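PDB 3B1N: ribokinase, putative, which probably phosphorylates nucleosides at the ribose with ATP as donor, as a nucleoside kinase of the pfkB (ribokinase-like) family. Local coordinates for residues G7-D12 with Q76-R81; G62-M67 with L85-E90; I105-D110 with V245-G250. All coordinates share one frame; numbering follows the deposited sequence. Where two conformers were deposited one is given.

Contact 1. Residues G7-D12 with Q76-R81. With MZR (5-hydroxy-1-(beta-D-ribofuranosyl)-1H-imidazole-4-carboxamide), chain F.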
loop_
_atom_site.group_PDB
_atom_site.type_symbol
_atom_site.label_atom_id
_atom_site.label_comp_id
_atom_site.label_asym_id
_atom_site.label_seq_id
_atom_site.Cartn_x
_atom_site.Cartn_y
_atom_site.Cartn_z
ATOM N N GLY B 7 12.452 10.498 -16.172
ATOM C CA GLY B 7 11.545 10.070 -15.102
ATOM C C GLY B 7 12.236 9.020 -14.270
ATOM O O GLY B 7 13.398 8.685 -14.471
ATOM N N SER B 8 11.497 8.505 -13.295
ATOM C CA SER B 8 12.061 7.490 -12.398
ATOM C C SER B 8 12.420 6.197 -13.112
ATOM O O SER B 8 11.769 5.792 -14.096
ATOM C CB SER B 8 11.087 7.189 -11.274
ATOM O OG SER B 8 9.852 6.722 -11.798
ATOM N N ILE B 9 13.420 5.494 -12.574
ATOM C CA ILE B 9 13.765 4.144 -13.024
ATOM C C ILE B 9 13.807 3.335 -11.732
ATOM O O ILE B 9 14.569 3.698 -10.823
ATOM C CB ILE B 9 15.147 4.087 -13.729
ATOM C CG1 ILE B 9 15.188 5.092 -14.896
ATOM C CG2 ILE B 9 15.314 2.660 -14.280
ATOM C CD1 ILE B 9 16.591 5.222 -15.532
ATOM N N ALA B 10 12.931 2.338 -11.610
ATOM C CA ALA B 10 12.667 1.752 -10.267
ATOM C C ALA B 10 12.334 0.312 -10.362
ATOM O O ALA B 10 11.941 -0.193 -11.419
ATOM C CB ALA B 10 11.498 2.549 -9.581
ATOM N N TYR B 11 12.500 -0.387 -9.227
ATOM C CA TYR B 11 11.974 -1.739 -9.091
ATOM C C TYR B 11 10.668 -1.672 -8.323
ATOM O O TYR B 11 10.594 -1.039 -7.272
ATOM C CB TYR B 11 12.996 -2.576 -8.293
ATOM C CG TYR B 11 14.258 -2.823 -9.069
ATOM C CD1 TYR B 11 14.243 -3.547 -10.260
ATOM C CD2 TYR B 11 15.465 -2.268 -8.660
ATOM C CE1 TYR B 11 15.410 -3.775 -10.974
ATOM C CE2 TYR B 11 16.650 -2.473 -9.376
ATOM C CZ TYR B 11 16.614 -3.235 -10.528
ATOM O OH TYR B 11 17.764 -3.482 -11.243
ATOM N N ASP B 12 9.658 -2.340 -8.879
ATOM C CA ASP B 12 8.309 -2.295 -8.337
ATOM C C ASP B 12 7.941 -3.576 -7.607
ATOM O O ASP B 12 8.172 -4.661 -8.140
ATOM C CB ASP B 12 7.274 -2.080 -9.455
ATOM C CG ASP B 12 7.338 -0.714 -10.072
ATOM O OD1 ASP B 12 7.949 0.210 -9.525
ATOM O OD2 ASP B 12 6.664 -0.555 -11.095
ATOM N N GLN B 76 22.306 -3.668 -11.881
ATOM C CA GLN B 76 22.717 -4.524 -13.021
ATOM C C GLN B 76 21.585 -5.234 -13.763
ATOM O O GLN B 76 21.612 -5.225 -15.015
ATOM C CB GLN B 76 23.794 -5.548 -12.590
ATOM C CG GLN B 76 24.649 -6.068 -13.806
ATOM C CD GLN B 76 25.449 -4.949 -14.468
ATOM O OE1 GLN B 76 26.252 -4.279 -13.787
ATOM N NE2 GLN B 76 25.275 -4.747 -15.775
ATOM N N PRO B 77 20.592 -5.778 -13.053
ATOM C CA PRO B 77 19.513 -6.425 -13.825
ATOM C C PRO B 77 18.811 -5.468 -14.771
ATOM O O PRO B 77 18.407 -5.865 -15.885
ATOM C CB PRO B 77 18.563 -6.955 -12.739
ATOM C CG PRO B 77 19.546 -7.272 -11.603
ATOM C CD PRO B 77 20.496 -6.097 -11.610
ATOM N N TYR B 78 18.622 -4.225 -14.360
ATOM C CA TYR B 78 17.981 -3.237 -15.230
ATOM C C TYR B 78 18.884 -2.846 -16.384
ATOM O O TYR B 78 18.376 -2.720 -17.505
ATOM C CB TYR B 78 17.539 -1.989 -14.418
ATOM C CG TYR B 78 16.144 -1.490 -14.775
ATOM C CD1 TYR B 78 15.226 -1.115 -13.773
ATOM C CD2 TYR B 78 15.781 -1.266 -16.102
ATOM C CE1 TYR B 78 13.966 -0.633 -14.086
ATOM C CE2 TYR B 78 14.523 -0.787 -16.426
ATOM C CZ TYR B 78 13.615 -0.468 -15.407
ATOM O OH TYR B 78 12.383 0.020 -15.755
ATOM N N LEU B 79 20.194 -2.664 -16.124
ATOM C CA LEU B 79 21.128 -2.340 -17.207
ATOM C C LEU B 79 21.111 -3.475 -18.206
ATOM O O LEU B 79 21.059 -3.188 -19.443
ATOM C CB LEU B 79 22.548 -2.113 -16.702
ATOM C CG LEU B 79 22.626 -0.968 -15.681
ATOM C CD1 LEU B 79 24.048 -0.887 -15.200
ATOM C CD2 LEU B 79 22.169 0.393 -16.262
ATOM N N ASP B 80 21.124 -4.721 -17.706
ATOM C CA ASP B 80 21.188 -5.885 -18.647
ATOM C C ASP B 80 19.900 -5.977 -19.446
ATOM O O ASP B 80 19.924 -6.296 -20.631
ATOM C CB ASP B 80 21.437 -7.147 -17.827
ATOM C CG ASP B 80 22.840 -7.198 -17.257
ATOM O OD1 ASP B 80 23.689 -6.347 -17.592
ATOM O OD2 ASP B 80 23.061 -8.152 -16.497
ATOM N N ARG B 81 18.780 -5.656 -18.822
ATOM C CA ARG B 81 17.504 -5.674 -19.522
ATOM C C ARG B 81 17.473 -4.610 -20.630
ATOM O O ARG B 81 16.984 -4.866 -21.733
ATOM C CB ARG B 81 16.390 -5.413 -18.525
ATOM C CG ARG B 81 15.039 -5.149 -19.168
ATOM C CD ARG B 81 14.031 -4.873 -18.085
ATOM N NE ARG B 81 12.679 -4.606 -18.630
ATOM C CZ ARG B 81 11.877 -5.571 -19.048
ATOM N NH1 ARG B 81 12.318 -6.815 -19.015
ATOM N NH2 ARG B 81 10.658 -5.307 -19.510
HETATM N N1 MZR F . 8.047 9.297 -8.174
HETATM O O3 MZR F . 7.995 7.240 -10.059
HETATM C C4 MZR F . 7.013 6.776 -9.157
HETATM C C5 MZR F . 6.588 7.448 -7.951
HETATM C C6 MZR F . 7.119 8.712 -7.436
HETATM O O6 MZR F . 6.644 9.099 -6.347
HETATM N N7 MZR F . 5.639 6.610 -7.448
HETATM C C8 MZR F . 5.509 5.553 -8.282
HETATM N N9 MZR F . 6.357 5.639 -9.348
HETATM C "C1'" MZR F . 6.459 4.703 -10.480
HETATM C "C2'" MZR F . 6.541 3.221 -10.159
HETATM O "O2'" MZR F . 7.927 2.898 -10.106
HETATM C "C3'" MZR F . 5.729 2.587 -11.317
HETATM O "O3'" MZR F . 6.438 1.694 -12.179
HETATM C "C4'" MZR F . 5.189 3.759 -12.093
HETATM O "O4'" MZR F . 5.212 4.820 -11.155
HETATM C "C5'" MZR F . 3.779 3.502 -12.569
HETATM O "O5'" MZR F . 3.383 4.678 -13.326
#
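Pro77 meets the phenol oxygen of Tyr11 at the start of helix 76-85, its ring carbon CD lying 3.8 Å from Tyr11 OH. One residue on, the Tyr78 backbone N points at the same oxygen, but 3.3 Å between Tyr78 N and Tyr11 OH and an N-H...O angle of 135° make this a weak hydrogen bond; the firmer partner of Tyr11 OH is the carbonyl of Asp74. Tyr78 has the largest share of the contact. Its chi1 of -136° lies well away from a staggered value and swings the ring toward strand 10-16, where Tyr78 CD1 lies 3.9 Å from Tyr11 CE1 as the two side chains pass head to tail. The two planes stand 46° apart, an oblique pairing. Over one face of Tyr78 sits Ile9 CG2, 3.7 Å from the ring centroid, a CH-pi contact. At the ring's edge, in its plane, the carbonyl Ala10 O lies 3.4 Å from Tyr78 CE1. Beyond the ring, Tyr78 OH is hydrogen-bonded to Gly47 O and Gln290 NE2. On its other flank segment 7-12 faces the nucleoside: Asp12 OD1 and OD2 accept from O2' and O3' of mizoribine, and Ser8 OG pairs with its O3. The chemistry implies a division of labour: aromatic and aliphatic groups bind the segment to the helix, while Asp12 takes the ribose diol and Ser8 a base oxygen.

Contact 2. Residues G62-M67 with L85-E90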
loop_
_atom_site.group_PDB
_atom_site.type_symbol
_atom_site.label_atom_id
_atom_site.label_comp_id
_atom_site.label_asym_id
_atom_site.label_seq_id
_atom_site.Cartn_x
_atom_site.Cartn_y
_atom_site.Cartn_z
ATOM N N GLY B 62 10.100 2.854 -31.718
ATOM C CA GLY B 62 10.628 4.207 -31.565
ATOM C C GLY B 62 12.010 4.135 -30.907
ATOM O O GLY B 62 12.436 3.063 -30.517
ATOM N N ASP B 63 12.707 5.269 -30.838
ATOM C CA ASP B 63 14.073 5.323 -30.338
ATOM C C ASP B 63 14.028 6.069 -29.019
ATOM O O ASP B 63 14.021 7.261 -28.987
ATOM C CB ASP B 63 14.963 6.081 -31.325
ATOM C CG ASP B 63 16.427 6.086 -30.914
ATOM O OD1 ASP B 63 16.766 5.494 -29.874
ATOM O OD2 ASP B 63 17.260 6.669 -31.651
ATOM N N ALA B 64 13.892 5.318 -27.943
ATOM C CA ALA B 64 13.613 5.930 -26.634
ATOM C C ALA B 64 14.904 6.038 -25.853
ATOM O O ALA B 64 15.577 5.037 -25.698
ATOM C CB ALA B 64 12.632 4.999 -25.889
ATOM N N ARG B 65 15.201 7.249 -25.362
ATOM C CA ARG B 65 16.420 7.488 -24.588
ATOM C C ARG B 65 16.034 7.820 -23.146
ATOM O O ARG B 65 15.667 8.959 -22.854
ATOM C CB ARG B 65 17.262 8.647 -25.193
ATOM C CG ARG B 65 17.529 8.494 -26.721
ATOM C CD ARG B 65 18.511 7.402 -27.008
ATOM N NE ARG B 65 18.701 7.287 -28.476
ATOM C CZ ARG B 65 19.512 8.049 -29.213
ATOM N NH1 ARG B 65 20.294 8.979 -28.669
ATOM N NH2 ARG B 65 19.556 7.862 -30.532
ATOM N N MET B 66 16.103 6.810 -22.270
ATOM C CA MET B 66 15.784 7.033 -20.836
ATOM C C MET B 66 16.830 7.923 -20.190
ATOM O O MET B 66 18.025 7.686 -20.395
ATOM C CB MET B 66 15.769 5.715 -20.079
ATOM C CG MET B 66 14.670 4.751 -20.557
ATOM S SD MET B 66 14.850 3.052 -19.920
ATOM C CE MET B 66 15.110 3.409 -18.253
ATOM N N MET B 67 16.338 8.902 -19.427
ATOM C CA MET B 67 17.222 9.747 -18.623
ATOM C C MET B 67 16.772 9.620 -17.189
ATOM O O MET B 67 15.657 10.047 -16.844
ATOM C CB MET B 67 17.136 11.186 -19.080
ATOM C CG MET B 67 18.035 12.112 -18.207
ATOM S SD MET B 67 18.190 13.816 -18.843
ATOM C CE MET B 67 19.580 13.590 -19.957
ATOM N N LEU B 85 16.886 -5.357 -24.642
ATOM C CA LEU B 85 15.741 -4.756 -25.383
ATOM C C LEU B 85 16.132 -3.780 -26.461
ATOM O O LEU B 85 15.267 -3.392 -27.275
ATOM C CB LEU B 85 14.786 -4.040 -24.405
ATOM C CG LEU B 85 14.032 -4.957 -23.445
ATOM C CD1 LEU B 85 13.348 -4.150 -22.345
ATOM C CD2 LEU B 85 13.007 -5.838 -24.195
ATOM N N GLY B 86 17.403 -3.371 -26.473
ATOM C CA GLY B 86 17.904 -2.316 -27.364
ATOM C C GLY B 86 17.604 -0.896 -26.899
ATOM O O GLY B 86 17.592 0.044 -27.707
ATOM N N LEU B 87 17.433 -0.726 -25.583
ATOM C CA LEU B 87 17.251 0.605 -24.975
ATOM C C LEU B 87 18.617 1.200 -24.616
ATOM O O LEU B 87 19.402 0.595 -23.857
ATOM C CB LEU B 87 16.337 0.528 -23.744
ATOM C CG LEU B 87 14.856 0.187 -23.964
ATOM C CD1 LEU B 87 14.178 -0.252 -22.701
ATOM C CD2 LEU B 87 14.180 1.436 -24.473
ATOM N N SER B 88 18.890 2.386 -25.161
ATOM C CA SER B 88 20.175 3.038 -24.986
ATOM C C SER B 88 20.330 3.391 -23.517
ATOM O O SER B 88 19.375 3.910 -22.926
ATOM C CB SER B 88 20.239 4.365 -25.728
ATOM O OG SER B 88 21.492 4.954 -25.507
ATOM N N ARG B 89 21.533 3.144 -22.991
ATOM C CA ARG B 89 21.884 3.533 -21.614
ATOM C C ARG B 89 22.607 4.866 -21.564
ATOM O O ARG B 89 23.156 5.233 -20.507
ATOM C CB ARG B 89 22.678 2.433 -20.905
ATOM C CG ARG B 89 21.832 1.141 -20.734
ATOM C CD ARG B 89 22.521 -0.014 -19.974
ATOM N NE ARG B 89 23.727 -0.530 -20.603
ATOM C CZ ARG B 89 24.978 -0.232 -20.236
ATOM N NH1 ARG B 89 25.239 0.624 -19.244
ATOM N NH2 ARG B 89 25.990 -0.785 -20.888
ATOM N N GLU B 90 22.565 5.612 -22.679
ATOM C CA GLU B 90 23.330 6.868 -22.858
ATOM C C GLU B 90 23.119 7.813 -21.651
ATOM O O GLU B 90 24.107 8.328 -21.071
ATOM C CB GLU B 90 22.878 7.553 -24.171
ATOM C CG GLU B 90 23.553 8.887 -24.424
ATOM C CD GLU B 90 23.217 9.476 -25.796
ATOM O OE1 GLU B 90 23.811 10.518 -26.141
ATOM O OE2 GLU B 90 22.333 8.943 -26.512
HETATM O O HOH W 1 17.283 3.422 -27.222
HETATM O O HOH W 2 16.708 4.158 -23.262
HETATM O O HOH W 3 19.556 6.723 -22.409
#
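Arg65 and Glu90 form the one direct charged link between these segments, a salt bridge of 3.0 Å from Arg65 NH1 to Glu90 OE2 with the guanidinium and carboxylate planes 32° apart. Alongside it, the aliphatic part of the arginine touches the serine, Arg65 CD lying 3.7 Å from Ser88 CB. Deeper in, Leu87 CD2 rests against Ala64 CB at 4.1 Å, and Leu87 CD1 approaches the sulfur of Met66. The backbones run parallel here but are bridged by water: one molecule donates to Ala64 O and Ser88 O and accepts from Met66 N, a second joins Ala64 O to Ser88 N, and a third donates to Met66 O and Ser88 O. In the next shell Asp63 holds the guanidinium side-on, with 3.0 Å from Arg65 NE to Asp63 OD1 and 2.8 Å from Arg65 NH2 to Asp63 OD2. The bend at chi2 (-72°) turns the Arg65 chain so that Asp63 and Glu90 share its charge, which should favour the ionised form of both acids. Ser88 OG in turn accepts from Glu90 N at 3.1 Å, an ST turn that fixes the start of the glutamate. The contact joins strands 64-71 and 88-95 of one beta-alpha-beta unit, whose helix 76-85 ends in a Schellman motif at Gly86; Met82 of that helix packs on Met66 and Leu87, and Ala54 of helix 49-59 on Ala64 and Met66.

Contact 3. Residues I105-D110 with V245-G250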
loop_
_atom_site.group_PDB
_atom_site.type_symbol
_atom_site.label_atom_id
_atom_site.label_comp_id
_atom_site.label_asym_id
_atom_site.label_seq_id
_atom_site.Cartn_x
_atom_site.Cartn_y
_atom_site.Cartn_z
ATOM N N ILE B 105 3.764 -0.868 -4.255
ATOM C CA ILE B 105 2.510 -0.385 -4.833
ATOM C C ILE B 105 1.336 -1.301 -4.479
ATOM O O ILE B 105 1.366 -2.470 -4.802
ATOM C CB ILE B 105 2.679 -0.376 -6.389
ATOM C CG1 ILE B 105 3.910 0.438 -6.777
ATOM C CG2 ILE B 105 1.366 0.117 -7.113
ATOM C CD1 ILE B 105 4.228 0.371 -8.336
ATOM N N THR B 106 0.318 -0.729 -3.820
ATOM C CA THR B 106 -0.919 -1.496 -3.625
ATOM C C THR B 106 -2.009 -1.034 -4.554
ATOM O O THR B 106 -2.335 0.156 -4.564
ATOM C CB THR B 106 -1.368 -1.502 -2.212
ATOM O OG1 THR B 106 -0.297 -1.971 -1.402
ATOM C CG2 THR B 106 -2.637 -2.408 -2.143
ATOM N N THR B 107 -2.462 -1.931 -5.435
ATOM C CA THR B 107 -3.430 -1.549 -6.434
ATOM C C THR B 107 -4.812 -2.174 -6.163
ATOM O O THR B 107 -4.895 -3.170 -5.451
ATOM C CB THR B 107 -2.880 -1.867 -7.886
ATOM O OG1 THR B 107 -3.917 -1.671 -8.843
ATOM C CG2 THR B 107 -2.310 -3.291 -8.011
ATOM N N ASP B 108 -5.843 -1.571 -6.710
ATOM C CA ASP B 108 -7.106 -2.286 -6.860
ATOM C C ASP B 108 -7.400 -2.399 -8.333
ATOM O O ASP B 108 -6.530 -2.023 -9.157
ATOM C CB ASP B 108 -8.272 -1.689 -6.052
ATOM C CG ASP B 108 -8.842 -0.405 -6.639
ATOM O OD1 ASP B 108 -8.390 0.074 -7.718
ATOM O OD2 ASP B 108 -9.773 0.144 -6.046
ATOM N N LEU B 109 -8.579 -2.890 -8.675
ATOM C CA LEU B 109 -8.908 -3.184 -10.085
ATOM C C LEU B 109 -9.349 -1.936 -10.834
ATOM O O LEU B 109 -9.193 -1.907 -12.068
ATOM C CB LEU B 109 -9.890 -4.355 -10.211
ATOM C CG LEU B 109 -9.327 -5.655 -9.599
ATOM C CD1 LEU B 109 -10.383 -6.810 -9.583
ATOM C CD2 LEU B 109 -7.937 -6.157 -10.093
ATOM N N ASP B 110 -9.833 -0.914 -10.105
ATOM C CA ASP B 110 -10.252 0.408 -10.626
ATOM C C ASP B 110 -9.077 1.288 -10.981
ATOM O O ASP B 110 -9.251 2.459 -11.362
ATOM C CB ASP B 110 -11.016 1.177 -9.565
ATOM C CG ASP B 110 -12.488 0.876 -9.550
ATOM O OD1 ASP B 110 -12.914 -0.016 -10.328
ATOM O OD2 ASP B 110 -13.214 1.578 -8.794
ATOM N N VAL B 245 -8.150 -8.241 -17.246
ATOM C CA VAL B 245 -7.572 -7.247 -16.341
ATOM C C VAL B 245 -6.783 -7.936 -15.252
ATOM O O VAL B 245 -7.340 -8.571 -14.314
ATOM C CB VAL B 245 -8.653 -6.333 -15.698
ATOM C CG1 VAL B 245 -8.032 -5.364 -14.668
ATOM C CG2 VAL B 245 -9.443 -5.556 -16.826
ATOM N N ILE B 246 -5.480 -7.817 -15.363
ATOM C CA ILE B 246 -4.560 -8.432 -14.402
ATOM C C ILE B 246 -3.961 -7.378 -13.479
ATOM O O ILE B 246 -3.983 -7.526 -12.229
ATOM C CB ILE B 246 -3.471 -9.211 -15.153
ATOM C CG1 ILE B 246 -4.099 -10.338 -15.993
ATOM C CG2 ILE B 246 -2.448 -9.755 -14.210
ATOM C CD1 ILE B 246 -4.830 -11.406 -15.134
ATOM N N ASP B 247 -3.425 -6.290 -14.051
ATOM C CA ASP B 247 -2.677 -5.329 -13.243
ATOM C C ASP B 247 -2.689 -3.973 -13.933
ATOM O O ASP B 247 -2.115 -3.849 -15.028
ATOM C CB ASP B 247 -1.209 -5.778 -13.131
ATOM C CG ASP B 247 -0.366 -4.843 -12.266
ATOM O OD1 ASP B 247 -0.902 -3.897 -11.629
ATOM O OD2 ASP B 247 0.848 -5.075 -12.236
ATOM N N PRO B 248 -3.345 -2.985 -13.352
ATOM C CA PRO B 248 -3.344 -1.660 -14.020
ATOM C C PRO B 248 -2.069 -0.846 -13.849
ATOM O O PRO B 248 -1.975 0.240 -14.468
ATOM C CB PRO B 248 -4.483 -0.895 -13.362
ATOM C CG PRO B 248 -4.940 -1.703 -12.228
ATOM C CD PRO B 248 -4.298 -3.069 -12.212
ATOM N N THR B 249 -1.127 -1.289 -13.024
ATOM C CA THR B 249 0.066 -0.502 -12.770
ATOM C C THR B 249 0.844 -0.283 -14.073
ATOM O O THR B 249 1.240 -1.235 -14.721
ATOM C CB THR B 249 1.044 -1.237 -11.827
ATOM O OG1 THR B 249 0.328 -1.559 -10.654
ATOM C CG2 THR B 249 2.205 -0.320 -11.430
ATOM N N GLY B 250 0.993 1.004 -14.427
ATOM C CA GLY B 250 1.775 1.365 -15.602
ATOM C C GLY B 250 0.874 1.600 -16.794
ATOM O O GLY B 250 1.392 1.825 -17.871
#
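Asp247 OD1 is gripped by two donors of Thr249 and also borders, in one of the two conformers of Thr107, that residue's CG2, 3.9 Å away across the contact. Thr249 OG1 reaches this oxygen at 2.8 Å on the syn side, 17° out of the carboxylate plane, while Thr249 N, 3.0 Å from Asp247 OD1, comes from well above that plane; the latter bond closes an Asx turn. The second oxygen, Asp247 OD2, accepts from Gly288 N, so the carboxylate is held at both ends. In the same conformer Thr107 has OG1 anti to its backbone nitrogen (chi1 171°), which aims the hydroxyl at Asp108 O, where it donates at 2.7 Å. Both oxygens meet the CG corner of Pro248, 3.5 Å from Thr107 OG1 and 3.5 Å from Asp108 O. At one end two side chains meet by their ends, Ile105 CD1 3.8 Å from Thr249 CG2; at the other, the backbone Leu109 O is 4.5 Å from Val245 CG1. Contacts across the segments are thus mainly van der Waals, between chains whose end-to-end directions differ by 154°. Ile105 also touches bound mizoribine, and Val245 touches ADP. Gly250 is the N-cap of helix 251-264, which carries Asp253 of the nucleoside pocket. The sequence Asp-Pro-Thr-Gly-Cys-Gly-Asp resembles the family's D-T-x-G-A-G-D motif, whose loop and helix start form the anion hole in ribokinase-like enzymes, consistent with the same role here.

Overall arrangement
From the N terminus, the chain leaves strand 3-6 through residues 7-12, runs out to helix 76-85 and there closes contact 1. Contact 2 opens at 62-67, inside that loop, and closes at 85-90, beyond it, so the two cross; they also touch, Ile9 CD1 lying 3.6 Å from Met66 CE. Together they tie the beta-alpha-beta edge of the nine-stranded sheet to the start of the smaller four-stranded one. Contact 3 follows in series and spans the longest loop, bringing the smaller sheet to the loop before helix 251-264. Strands 10-16 and 101-107 are neighbours, and Asp12 CG lies 3.7 Å from Ile105 CD1, linking contacts 1 and 3 beside the nucleoside.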